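AvtR (Acidianus filamentous virus 6, PDB 4HV0) is a transcriptional regulator of a virus of hyperthermophilic archaea and probably binds DNA through its ribbon-helix-helix fold. Local coordinates at residues A[38-42]-A[68-73]; A[24-29]-A[65-69]; A[31-36]-A[91-95]. One frame throughout, in Å; residues are numbered along the deposited sequence.

Contact 1: residues A[38-42]-A[68-73]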
ATOM      1  N   ILE A  38       1.774  -8.159 -11.927  1.00 45.13           N
ATOM      2  CA  ILE A  38       0.462  -8.757 -12.062  1.00 48.70           C
ATOM      3  C   ILE A  38      -0.623  -7.828 -12.601  1.00 52.17           C
ATOM      4  O   ILE A  38      -0.612  -6.613 -12.438  1.00 62.14           O
ATOM      5  CB  ILE A  38      -0.074  -9.352 -10.736  1.00 42.56           C
ATOM      6  CG1 ILE A  38      -0.032  -8.301  -9.596  1.00 41.94           C
ATOM      7  CG2 ILE A  38       0.657 -10.652 -10.481  1.00 46.99           C
ATOM      8  CD1 ILE A  38      -0.484  -8.784  -8.240  1.00 41.39           C
ATOM      9  N   GLU A  39      -1.588  -8.478 -13.217  1.00 64.26           N
ATOM     10  CA  GLU A  39      -2.763  -7.862 -13.778  1.00 66.70           C
ATOM     11  C   GLU A  39      -3.852  -7.904 -12.729  1.00 60.77           C
ATOM     12  O   GLU A  39      -4.120  -8.963 -12.185  1.00 52.66           O
ATOM     13  CB  GLU A  39      -3.199  -8.691 -14.979  1.00 79.20           C
ATOM     14  CG  GLU A  39      -4.459  -8.206 -15.676  1.00 95.93           C
ATOM     15  CD  GLU A  39      -4.162  -7.186 -16.766  1.00100.93           C
ATOM     16  OE1 GLU A  39      -3.322  -6.283 -16.535  1.00 94.57           O
ATOM     17  OE2 GLU A  39      -4.779  -7.301 -17.852  1.00106.30           O
ATOM     18  N   ASP A  40      -4.488  -6.779 -12.455  1.00 60.72           N
ATOM     19  CA  ASP A  40      -5.645  -6.776 -11.570  1.00 72.17           C
ATOM     20  C   ASP A  40      -6.778  -5.877 -12.084  1.00 80.57           C
ATOM     21  O   ASP A  40      -6.580  -4.696 -12.404  1.00 78.20           O
ATOM     22  CB  ASP A  40      -5.245  -6.386 -10.153  1.00 78.74           C
ATOM     23  CG  ASP A  40      -6.371  -6.606  -9.148  1.00 82.37           C
ATOM     24  OD1 ASP A  40      -7.270  -5.754  -9.069  1.00 92.66           O
ATOM     25  OD2 ASP A  40      -6.350  -7.607  -8.406  1.00 77.76           O
ATOM     26  N   ARG A  41      -7.975  -6.454 -12.125  1.00 87.16           N
ATOM     27  CA  ARG A  41      -9.141  -5.786 -12.703  1.00 95.77           C
ATOM     28  C   ARG A  41      -9.821  -4.842 -11.730  1.00 97.31           C
ATOM     29  O   ARG A  41     -10.487  -3.924 -12.156  1.00103.44           O
ATOM     30  CB  ARG A  41     -10.174  -6.806 -13.181  1.00102.86           C
ATOM     31  CG  ARG A  41     -11.201  -6.277 -14.176  1.00109.41           C
ATOM     32  CD  ARG A  41     -10.781  -6.588 -15.605  1.00116.73           C
ATOM     33  NE  ARG A  41     -11.891  -6.443 -16.571  1.00123.39           N
ATOM     34  CZ  ARG A  41     -12.774  -7.399 -16.904  1.00120.16           C
ATOM     35  NH1 ARG A  41     -12.754  -8.610 -16.340  1.00121.94           N
ATOM     36  NH2 ARG A  41     -13.720  -7.129 -17.808  1.00113.28           N
ATOM     37  N   THR A  42      -9.677  -5.078 -10.431  1.00100.22           N
ATOM     38  CA  THR A  42     -10.252  -4.214  -9.399  1.00100.62           C
ATOM     39  C   THR A  42     -10.029  -2.702  -9.645  1.00111.43           C
ATOM     40  O   THR A  42      -8.969  -2.287 -10.151  1.00124.68           O
ATOM     41  CB  THR A  42      -9.652  -4.593  -8.048  1.00100.26           C
ATOM     42  OG1 THR A  42     -10.223  -5.817  -7.583  1.00 94.04           O
ATOM     43  CG2 THR A  42      -9.863  -3.499  -7.014  1.00103.20           C
ATOM     44  N   LYS A  68      -8.443  -3.373  -1.914  1.00105.22           N
ATOM     45  CA  LYS A  68      -9.100  -4.577  -2.405  1.00 98.17           C
ATOM     46  C   LYS A  68      -8.555  -4.916  -3.797  1.00 93.09           C
ATOM     47  O   LYS A  68      -8.639  -4.098  -4.698  1.00 90.78           O
ATOM     48  CB  LYS A  68     -10.610  -4.354  -2.517  1.00102.43           C
ATOM     49  CG  LYS A  68     -11.296  -3.981  -1.224  1.00106.66           C
ATOM     50  CD  LYS A  68     -12.807  -4.142  -1.313  1.00102.15           C
ATOM     51  CE  LYS A  68     -13.483  -3.747  -0.013  1.00105.22           C
ATOM     52  NZ  LYS A  68     -14.965  -3.819  -0.121  1.00108.94           N
ATOM     53  N   LEU A  69      -7.984  -6.110  -3.924  1.00 74.68           N
ATOM     54  CA  LEU A  69      -7.508  -6.725  -5.158  1.00 74.19           C
ATOM     55  C   LEU A  69      -8.341  -7.978  -5.418  1.00 71.76           C
ATOM     56  O   LEU A  69      -9.036  -8.462  -4.532  1.00 69.49           O
ATOM     57  CB  LEU A  69      -6.049  -7.166  -4.960  1.00 76.10           C
ATOM     58  CG  LEU A  69      -4.875  -6.183  -4.961  1.00 71.05           C
ATOM     59  CD1 LEU A  69      -3.609  -6.888  -4.495  1.00 68.57           C
ATOM     60  CD2 LEU A  69      -4.647  -5.606  -6.348  1.00 66.99           C
ATOM     61  N   GLU A  70      -8.279  -8.504  -6.643  1.00 75.09           N
ATOM     62  CA  GLU A  70      -8.862  -9.819  -6.938  1.00 72.56           C
ATOM     63  C   GLU A  70      -8.308 -10.801  -5.928  1.00 73.38           C
ATOM     64  O   GLU A  70      -7.138 -10.719  -5.586  1.00 93.95           O
ATOM     65  CB  GLU A  70      -8.478 -10.287  -8.348  1.00 70.86           C
ATOM     66  CG  GLU A  70      -8.974  -9.424  -9.488  1.00 65.29           C
ATOM     67  CD  GLU A  70      -8.455  -9.873 -10.838  1.00 71.89           C
ATOM     68  OE1 GLU A  70      -7.841 -10.954 -10.986  1.00 88.92           O
ATOM     69  OE2 GLU A  70      -8.651  -9.118 -11.785  1.00 77.55           O
ATOM     70  N   LYS A  71      -9.118 -11.745  -5.479  1.00 73.00           N
ATOM     71  CA  LYS A  71      -8.691 -12.676  -4.445  1.00 76.81           C
ATOM     72  C   LYS A  71      -7.378 -13.383  -4.811  1.00 68.84           C
ATOM     73  O   LYS A  71      -6.527 -13.556  -3.952  1.00 73.60           O
ATOM     74  CB  LYS A  71      -9.812 -13.689  -4.110  1.00 85.33           C
ATOM     75  CG  LYS A  71     -10.968 -13.068  -3.319  1.00101.91           C
ATOM     76  CD  LYS A  71     -12.155 -14.017  -3.091  1.00107.21           C
ATOM     77  CE  LYS A  71     -13.268 -13.371  -2.244  1.00108.43           C
ATOM     78  NZ  LYS A  71     -13.930 -14.246  -1.226  1.00103.12           N
ATOM     79  N   ARG A  72      -7.204 -13.770  -6.070  1.00 68.65           N
ATOM     80  CA  ARG A  72      -5.981 -14.468  -6.482  1.00 77.08           C
ATOM     81  C   ARG A  72      -4.710 -13.601  -6.305  1.00 73.44           C
ATOM     82  O   ARG A  72      -3.678 -14.112  -5.843  1.00 66.94           O
ATOM     83  CB  ARG A  72      -6.068 -15.129  -7.875  1.00 85.63           C
ATOM     84  CG  ARG A  72      -6.525 -16.581  -7.771  1.00101.77           C
ATOM     85  CD  ARG A  72      -7.930 -16.711  -7.187  1.00103.26           C
ATOM     86  NE  ARG A  72      -8.021 -17.816  -6.238  1.00105.58           N
ATOM     87  CZ  ARG A  72      -9.084 -18.053  -5.481  1.00113.99           C
ATOM     88  NH1 ARG A  72     -10.153 -17.276  -5.601  1.00120.02           N
ATOM     89  NH2 ARG A  72      -9.085 -19.067  -4.618  1.00116.21           N
ATOM     90  N   ASN A  73      -4.818 -12.313  -6.609  1.00 58.16           N
ATOM     91  CA  ASN A  73      -3.710 -11.408  -6.439  1.00 61.61           C
ATOM     92  C   ASN A  73      -3.442 -11.083  -4.971  1.00 58.45           C
ATOM     93  O   ASN A  73      -2.302 -10.912  -4.578  1.00 58.22           O
ATOM     94  CB  ASN A  73      -3.917 -10.127  -7.246  1.00 64.77           C
ATOM     95  CG  ASN A  73      -3.754 -10.321  -8.749  1.00 63.20           C
ATOM     96  OD1 ASN A  73      -4.380  -9.612  -9.539  1.00 71.50           O
ATOM     97  ND2 ASN A  73      -2.916 -11.244  -9.145  1.00 61.23           N
TER
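D40 and E70 each take, on a carboxylate oxygen, a backbone amide of the other segment. The buried D40 carboxylate takes the amide of E70 on the syn lone pair of OD2, with E70 N to D40 OD2 at 2.8 Å and a bond angle of 151°. E70 OE2 accepts the amide of R41 (R41 N to E70 OE2 2.8 Å), met from above the carboxylate plane. With CG anti to the backbone N (chi1 -170°), the D40 carboxylate is carried across to the other segment. E70 occupies the N-cap position of helix 71-84, so the nearby helix start may ease the closeness of the two acids, whose D40 OD2 and E70 OE2 lie 4.4 Å apart.

The close packing lies around D40. L69 CD2 abuts D40 OD2, and I38 lays its CD1 against the CB-CG part of N73 (I38 CD1 to N73 CG 3.6 Å). On the solvent side the exposed chains of E39, R41 and K68 lead away from the contact.

The loop 38-42 is fixed beside the start of helix 71-84, while helix 24-36 flanks the two chains: K33 touches D40, R29 touches T42 and L69, and L32 touches L69.

Contact 2: residues A[24-29]-A[65-69]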
ATOM      1  N   VAL A  24      -5.889   6.862  -2.806  1.00 78.72           N
ATOM      2  CA  VAL A  24      -4.740   6.206  -2.192  1.00 71.07           C
ATOM      3  C   VAL A  24      -4.733   4.697  -2.497  1.00 70.59           C
ATOM      4  O   VAL A  24      -3.671   4.139  -2.792  1.00 71.42           O
ATOM      5  CB  VAL A  24      -4.670   6.520  -0.678  1.00 68.19           C
ATOM      6  CG1 VAL A  24      -3.644   5.661   0.054  1.00 56.71           C
ATOM      7  CG2 VAL A  24      -4.282   7.980  -0.496  1.00 67.81           C
ATOM      8  N   PRO A  25      -5.898   4.033  -2.480  1.00 64.42           N
ATOM      9  CA  PRO A  25      -5.895   2.636  -2.920  1.00 66.75           C
ATOM     10  C   PRO A  25      -5.522   2.401  -4.391  1.00 71.40           C
ATOM     11  O   PRO A  25      -4.985   1.345  -4.724  1.00 79.10           O
ATOM     12  CB  PRO A  25      -7.335   2.189  -2.673  1.00 66.65           C
ATOM     13  CG  PRO A  25      -7.793   3.032  -1.551  1.00 65.70           C
ATOM     14  CD  PRO A  25      -7.167   4.373  -1.823  1.00 69.09           C
ATOM     15  N   ALA A  26      -5.830   3.343  -5.268  1.00 69.78           N
ATOM     16  CA  ALA A  26      -5.430   3.213  -6.670  1.00 72.58           C
ATOM     17  C   ALA A  26      -3.909   3.230  -6.776  1.00 63.64           C
ATOM     18  O   ALA A  26      -3.299   2.476  -7.539  1.00 72.39           O
ATOM     19  CB  ALA A  26      -6.053   4.323  -7.525  1.00 71.42           C
ATOM     20  N   VAL A  27      -3.289   4.088  -5.996  1.00 56.69           N
ATOM     21  CA  VAL A  27      -1.835   4.204  -5.988  1.00 60.44           C
ATOM     22  C   VAL A  27      -1.207   2.870  -5.456  1.00 65.13           C
ATOM     23  O   VAL A  27      -0.314   2.299  -6.088  1.00 69.05           O
ATOM     24  CB  VAL A  27      -1.451   5.476  -5.177  1.00 56.71           C
ATOM     25  CG1 VAL A  27       0.043   5.619  -4.947  1.00 52.32           C
ATOM     26  CG2 VAL A  27      -1.989   6.710  -5.872  1.00 55.75           C
ATOM     27  N   ILE A  28      -1.709   2.350  -4.335  1.00 60.52           N
ATOM     28  CA  ILE A  28      -1.233   1.058  -3.820  1.00 60.50           C
ATOM     29  C   ILE A  28      -1.396  -0.036  -4.864  1.00 63.91           C
ATOM     30  O   ILE A  28      -0.434  -0.753  -5.130  1.00 68.46           O
ATOM     31  CB  ILE A  28      -1.974   0.637  -2.546  1.00 56.83           C
ATOM     32  CG1 ILE A  28      -1.550   1.512  -1.385  1.00 52.95           C
ATOM     33  CG2 ILE A  28      -1.766  -0.829  -2.213  1.00 56.00           C
ATOM     34  CD1 ILE A  28      -2.545   1.387  -0.248  1.00 58.37           C
ATOM     35  N   ARG A  29      -2.578  -0.141  -5.491  1.00 66.77           N
ATOM     36  CA  ARG A  29      -2.784  -1.103  -6.582  1.00 62.65           C
ATOM     37  C   ARG A  29      -1.791  -0.938  -7.719  1.00 65.19           C
ATOM     38  O   ARG A  29      -1.256  -1.929  -8.208  1.00 78.05           O
ATOM     39  CB  ARG A  29      -4.185  -1.093  -7.133  1.00 64.55           C
ATOM     40  CG  ARG A  29      -5.131  -1.909  -6.284  1.00 75.39           C
ATOM     41  CD  ARG A  29      -6.400  -2.280  -7.039  1.00 88.62           C
ATOM     42  NE  ARG A  29      -7.176  -1.095  -7.378  1.00103.94           N
ATOM     43  CZ  ARG A  29      -7.959  -0.423  -6.529  1.00112.16           C
ATOM     44  NH1 ARG A  29      -8.099  -0.808  -5.257  1.00117.36           N
ATOM     45  NH2 ARG A  29      -8.606   0.658  -6.958  1.00120.12           N
ATOM     46  N   ILE A  65      -5.897   1.004   5.389  1.00 87.96           N
ATOM     47  CA  ILE A  65      -6.314   1.286   4.011  1.00 83.77           C
ATOM     48  C   ILE A  65      -7.077   0.118   3.405  1.00 89.45           C
ATOM     49  O   ILE A  65      -6.591  -1.013   3.389  1.00 82.17           O
ATOM     50  CB  ILE A  65      -5.114   1.592   3.111  1.00 82.93           C
ATOM     51  CG1 ILE A  65      -4.427   2.888   3.522  1.00 81.89           C
ATOM     52  CG2 ILE A  65      -5.572   1.771   1.672  1.00 72.93           C
ATOM     53  CD1 ILE A  65      -3.124   3.135   2.799  1.00 83.06           C
ATOM     54  N   ASN A  66      -8.266   0.412   2.879  1.00109.07           N
ATOM     55  CA  ASN A  66      -9.098  -0.591   2.216  1.00113.11           C
ATOM     56  C   ASN A  66      -8.598  -0.868   0.807  1.00114.35           C
ATOM     57  O   ASN A  66      -9.183  -0.438  -0.182  1.00119.53           O
ATOM     58  CB  ASN A  66     -10.580  -0.179   2.201  1.00117.34           C
ATOM     59  CG  ASN A  66     -11.443  -1.070   3.082  1.00115.36           C
ATOM     60  OD1 ASN A  66     -10.955  -2.006   3.711  1.00119.52           O
ATOM     61  ND2 ASN A  66     -12.733  -0.785   3.123  1.00117.29           N
ATOM     62  N   CYS A  67      -7.478  -1.564   0.726  1.00115.96           N
ATOM     63  CA  CYS A  67      -7.000  -2.009  -0.553  1.00104.95           C
ATOM     64  C   CYS A  67      -7.681  -3.329  -0.820  1.00106.79           C
ATOM     65  O   CYS A  67      -7.569  -4.253  -0.012  1.00110.14           O
ATOM     66  CB  CYS A  67      -5.495  -2.173  -0.549  1.00102.66           C
ATOM     67  SG  CYS A  67      -4.901  -2.340  -2.226  1.00104.20           S
ATOM     68  N   LYS A  68      -8.443  -3.373  -1.914  1.00105.22           N
ATOM     69  CA  LYS A  68      -9.100  -4.577  -2.405  1.00 98.17           C
ATOM     70  C   LYS A  68      -8.555  -4.916  -3.797  1.00 93.09           C
ATOM     71  O   LYS A  68      -8.639  -4.098  -4.698  1.00 90.78           O
ATOM     72  CB  LYS A  68     -10.610  -4.354  -2.517  1.00102.43           C
ATOM     73  CG  LYS A  68     -11.296  -3.981  -1.224  1.00106.66           C
ATOM     74  CD  LYS A  68     -12.807  -4.142  -1.313  1.00102.15           C
ATOM     75  CE  LYS A  68     -13.483  -3.747  -0.013  1.00105.22           C
ATOM     76  NZ  LYS A  68     -14.965  -3.819  -0.121  1.00108.94           N
ATOM     77  N   LEU A  69      -7.984  -6.110  -3.924  1.00 74.68           N
ATOM     78  CA  LEU A  69      -7.508  -6.725  -5.158  1.00 74.19           C
ATOM     79  C   LEU A  69      -8.341  -7.978  -5.418  1.00 71.76           C
ATOM     80  O   LEU A  69      -9.036  -8.462  -4.532  1.00 69.49           O
ATOM     81  CB  LEU A  69      -6.049  -7.166  -4.960  1.00 76.10           C
ATOM     82  CG  LEU A  69      -4.875  -6.183  -4.961  1.00 71.05           C
ATOM     83  CD1 LEU A  69      -3.609  -6.888  -4.495  1.00 68.57           C
ATOM     84  CD2 LEU A  69      -4.647  -5.606  -6.348  1.00 66.99           C
TER
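P25, in the first turn of helix 24-36, lies beside C67 with CA atoms 5.3 Å apart, as chain 65-69 leaves strand 60-65 through an inverse gamma turn centred on N66. I65 points its side chain at the helix and meets I28 tip to tip, I65 CD1 to I28 CD1 at 3.6 Å. V24 crosses the same I65 branch at about a right angle (V24 CG1 to I65 CD1 3.8 Å), and P25 lays its CG near I65 CG2. Beyond the turn, C67 SG rests on the other branch of I28, 3.5 Å from I28 CG2, a place it gains by standing anti to its own backbone N (chi1 -166°).

Strand 3-6 and helices 7-19 and 24-36 form the copG-type ribbon-helix-helix element; strand 60-65 pairs antiparallel with strand 3-6, I65 bonding through its backbone to V3, so the contact holds the helix to the chain leaving that sheet. L13 of helix 7-19 continues the apolar patch, touching V24 and I28.

Farther along, R29 and L69 run alongside each other with their ends pointing opposite ways, R29 CG 3.7 Å from L69 CD2. The R29 chain bends at chi3 (-64°), and its guanidinium folds back so that P25 O lies off one face, toward the rim. R29 NH1 approaches K68 O at 3.4 Å, a weak hydrogen bond whose acceptor is less surely placed.

Contact 3: residues A[31-36]-A[91-95]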
ATOM      1  N   ILE A  31       1.321   0.326  -7.520  1.00 57.89           N
ATOM      2  CA  ILE A  31       2.619  -0.142  -7.011  1.00 51.97           C
ATOM      3  C   ILE A  31       2.642  -1.673  -6.971  1.00 51.82           C
ATOM      4  O   ILE A  31       3.584  -2.293  -7.476  1.00 49.96           O
ATOM      5  CB  ILE A  31       2.900   0.396  -5.610  1.00 52.30           C
ATOM      6  CG1 ILE A  31       3.135   1.878  -5.678  1.00 54.66           C
ATOM      7  CG2 ILE A  31       4.154  -0.280  -4.990  1.00 43.29           C
ATOM      8  CD1 ILE A  31       2.946   2.540  -4.339  1.00 64.23           C
ATOM      9  N   LEU A  32       1.582  -2.282  -6.440  1.00 49.76           N
ATOM     10  CA  LEU A  32       1.505  -3.757  -6.433  1.00 52.67           C
ATOM     11  C   LEU A  32       1.532  -4.364  -7.842  1.00 50.92           C
ATOM     12  O   LEU A  32       2.154  -5.394  -8.042  1.00 52.64           O
ATOM     13  CB  LEU A  32       0.298  -4.270  -5.677  1.00 48.88           C
ATOM     14  CG  LEU A  32       0.261  -3.835  -4.188  1.00 47.81           C
ATOM     15  CD1 LEU A  32      -0.951  -4.417  -3.474  1.00 41.63           C
ATOM     16  CD2 LEU A  32       1.545  -4.111  -3.405  1.00 43.70           C
ATOM     17  N   LYS A  33       0.853  -3.756  -8.803  1.00 56.12           N
ATOM     18  CA  LYS A  33       0.860  -4.296 -10.185  1.00 59.27           C
ATOM     19  C   LYS A  33       2.247  -4.208 -10.784  1.00 54.28           C
ATOM     20  O   LYS A  33       2.743  -5.176 -11.327  1.00 62.11           O
ATOM     21  CB  LYS A  33      -0.166  -3.592 -11.081  1.00 62.37           C
ATOM     22  CG  LYS A  33      -1.597  -4.026 -10.779  1.00 64.09           C
ATOM     23  CD  LYS A  33      -2.533  -2.875 -11.068  1.00 64.61           C
ATOM     24  CE  LYS A  33      -3.714  -3.327 -11.915  1.00 74.74           C
ATOM     25  NZ  LYS A  33      -4.514  -2.173 -12.417  1.00 79.60           N
ATOM     26  N   GLU A  34       2.904  -3.080 -10.596  1.00 55.11           N
ATOM     27  CA  GLU A  34       4.243  -2.862 -11.133  1.00 59.05           C
ATOM     28  C   GLU A  34       5.328  -3.705 -10.476  1.00 55.87           C
ATOM     29  O   GLU A  34       6.142  -4.297 -11.157  1.00 57.10           O
ATOM     30  CB  GLU A  34       4.600  -1.370 -11.081  1.00 68.69           C
ATOM     31  CG  GLU A  34       3.736  -0.569 -12.063  1.00 90.25           C
ATOM     32  CD  GLU A  34       4.099   0.900 -12.161  1.00100.98           C
ATOM     33  OE1 GLU A  34       4.720   1.435 -11.219  1.00119.62           O
ATOM     34  OE2 GLU A  34       3.717   1.537 -13.166  1.00107.95           O
ATOM     35  N   TYR A  35       5.360  -3.757  -9.150  1.00 58.36           N
ATOM     36  CA  TYR A  35       6.433  -4.489  -8.451  1.00 52.55           C
ATOM     37  C   TYR A  35       6.181  -5.989  -8.316  1.00 47.47           C
ATOM     38  O   TYR A  35       7.130  -6.707  -8.169  1.00 47.86           O
ATOM     39  CB  TYR A  35       6.718  -3.885  -7.076  1.00 59.26           C
ATOM     40  CG  TYR A  35       7.441  -2.569  -7.115  1.00 61.72           C
ATOM     41  CD1 TYR A  35       6.801  -1.434  -7.542  1.00 60.40           C
ATOM     42  CD2 TYR A  35       8.759  -2.462  -6.711  1.00 70.93           C
ATOM     43  CE1 TYR A  35       7.434  -0.224  -7.589  1.00 64.90           C
ATOM     44  CE2 TYR A  35       9.398  -1.234  -6.730  1.00 77.74           C
ATOM     45  CZ  TYR A  35       8.720  -0.122  -7.178  1.00 72.01           C
ATOM     46  OH  TYR A  35       9.330   1.106  -7.237  1.00 83.63           O
ATOM     47  N   PHE A  36       4.935  -6.459  -8.388  1.00 41.93           N
ATOM     48  CA  PHE A  36       4.662  -7.910  -8.391  1.00 42.04           C
ATOM     49  C   PHE A  36       4.347  -8.440  -9.783  1.00 43.82           C
ATOM     50  O   PHE A  36       4.274  -9.642  -9.992  1.00 37.55           O
ATOM     51  CB  PHE A  36       3.615  -8.302  -7.341  1.00 42.60           C
ATOM     52  CG  PHE A  36       4.107  -8.017  -5.957  1.00 46.50           C
ATOM     53  CD1 PHE A  36       4.965  -8.897  -5.296  1.00 48.56           C
ATOM     54  CD2 PHE A  36       3.857  -6.808  -5.384  1.00 45.49           C
ATOM     55  CE1 PHE A  36       5.496  -8.580  -4.061  1.00 47.40           C
ATOM     56  CE2 PHE A  36       4.385  -6.480  -4.153  1.00 52.24           C
ATOM     57  CZ  PHE A  36       5.220  -7.371  -3.491  1.00 47.43           C
ATOM     58  N   PHE A  91       8.081  -2.494   2.832  1.00 39.47           N
ATOM     59  CA  PHE A  91       8.359  -2.483   1.413  1.00 49.05           C
ATOM     60  C   PHE A  91       8.069  -1.102   0.811  1.00 48.05           C
ATOM     61  O   PHE A  91       8.924  -0.518   0.181  1.00 50.23           O
ATOM     62  CB  PHE A  91       7.521  -3.582   0.763  1.00 52.69           C
ATOM     63  CG  PHE A  91       7.529  -3.592  -0.719  1.00 51.97           C
ATOM     64  CD1 PHE A  91       8.470  -4.313  -1.408  1.00 61.07           C
ATOM     65  CD2 PHE A  91       6.511  -2.985  -1.420  1.00 62.85           C
ATOM     66  CE1 PHE A  91       8.443  -4.354  -2.789  1.00 70.67           C
ATOM     67  CE2 PHE A  91       6.460  -3.034  -2.799  1.00 63.99           C
ATOM     68  CZ  PHE A  91       7.427  -3.713  -3.486  1.00 63.20           C
ATOM     69  N   LEU A  92       6.891  -0.558   1.074  1.00 50.76           N
ATOM     70  CA  LEU A  92       6.566   0.795   0.611  1.00 56.66           C
ATOM     71  C   LEU A  92       7.497   1.857   1.208  1.00 57.51           C
ATOM     72  O   LEU A  92       7.873   2.801   0.532  1.00 65.66           O
ATOM     73  CB  LEU A  92       5.131   1.162   0.964  1.00 50.19           C
ATOM     74  CG  LEU A  92       4.038   0.323   0.336  1.00 48.70           C
ATOM     75  CD1 LEU A  92       2.742   0.559   1.073  1.00 45.19           C
ATOM     76  CD2 LEU A  92       3.900   0.707  -1.133  1.00 49.44           C
ATOM     77  N   LYS A  93       7.905   1.676   2.456  1.00 56.87           N
ATOM     78  CA  LYS A  93       8.828   2.616   3.108  1.00 64.95           C
ATOM     79  C   LYS A  93      10.202   2.634   2.437  1.00 62.92           C
ATOM     80  O   LYS A  93      10.799   3.682   2.270  1.00 72.88           O
ATOM     81  CB  LYS A  93       8.966   2.252   4.592  1.00 68.26           C
ATOM     82  CG  LYS A  93       9.471   3.339   5.512  1.00 68.02           C
ATOM     83  CD  LYS A  93       9.215   2.989   6.989  1.00 86.15           C
ATOM     84  CE  LYS A  93       9.873   1.671   7.468  1.00 86.93           C
ATOM     85  NZ  LYS A  93       9.638   1.248   8.889  1.00 81.96           N
ATOM     86  N   GLU A  94      10.701   1.465   2.055  1.00 64.35           N
ATOM     87  CA  GLU A  94      11.992   1.367   1.383  1.00 63.65           C
ATOM     88  C   GLU A  94      11.968   1.938  -0.030  1.00 63.95           C
ATOM     89  O   GLU A  94      12.979   2.389  -0.556  1.00 70.95           O
ATOM     90  CB  GLU A  94      12.430  -0.094   1.303  1.00 62.74           C
ATOM     91  CG  GLU A  94      12.762  -0.707   2.656  1.00 63.58           C
ATOM     92  CD  GLU A  94      13.284  -2.118   2.543  1.00 73.95           C
ATOM     93  OE1 GLU A  94      13.568  -2.585   1.397  1.00 90.44           O
ATOM     94  OE2 GLU A  94      13.442  -2.758   3.599  1.00 78.02           O
HETATM   95  N   MSE A  95      10.814   1.849  -0.660  1.00 72.87           N
HETATM   96  CA  MSE A  95      10.613   2.344  -1.996  1.00 73.01           C
HETATM   97  C   MSE A  95      10.587   3.849  -1.949  1.00 78.68           C
HETATM   98  O   MSE A  95      11.172   4.493  -2.801  1.00 92.02           O
HETATM   99  CB  MSE A  95       9.271   1.763  -2.375  1.00 63.85           C
HETATM  100  CG  MSE A  95       9.097   1.849  -3.855  1.00 68.42           C
HETATM  101 SE   MSE A  95       7.162   1.710  -4.050  0.50 75.33          SE
HETATM  102  CE  MSE A  95       6.619   3.560  -3.682  1.00 76.04           C
TER
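Helix 24-36, part of the copG-type ribbon-helix-helix element, packs I31, Y35 and F36 against F91, L92 and M95 of helix 88-97. The two short helical segments run nearly perpendicular, at 82°, and their axes come no closer than 12.8 Å, so side chains alone bridge the gap.

F91 enters it from helix 88-97. Its CG stands anti to the backbone N (chi1 172°), and its tip CZ comes 3.7 Å from Y35 CB, which lies in the plane of the F91 ring at its edge. The same edge is turned to the face of Y35 in an offset edge-to-face pair, with the planes at 86°. F36 comes at F91 from the opposite direction; F36 CE2 lies 4.2 Å from F91 CZ, the two planes oblique.

M95, present as selenomethionine, reaches toward I31 tip to tip, SE of M95 being 3.7 Å from I31 CG2. Its chain crosses Y35 obliquely, M95 CG lying 3.5 Å from Y35 OH, and the selenium sits 4.4 Å from the Y35 ring centroid, an oblique Met-aromatic contact. Deeper in, the buried I31 and L92 meet through their branch ends (I31 CD1 to L92 CD2 3.8 Å).

Helix 7-19 backs this layer, with L13 on I31, V9 on L92 and F12 on M95, while E80 and L81 of helix 71-84 touch F36. No hydrogen bond joins the segments: the arrangement is an aromatic cluster with a Met-aromatic contact, where the second helix of the ribbon-helix-helix element packs crosswise against helix 88-97.

From the N terminus, helix 24-36 supplies the first segments of contacts 2 and 3. Its beginning, 24-29, closes a loop onto 65-69, at and just beyond the end of strand 60-65; its end, 31-36, closes the longer loop onto 91-95 in helix 88-97. These two loops cross. The chain leaving the helix, 38-42, then makes contact 1 with 68-73, nested inside the loop of contact 3. Contacts 1 and 2 end on the same part of the chain and share K68 and L69, while L69 also touches L32, joining both to contact 3. Together they tie helix 24-36 and the loop after it to the chain leaving strand 60-65, helix 71-84 and helix 88-97.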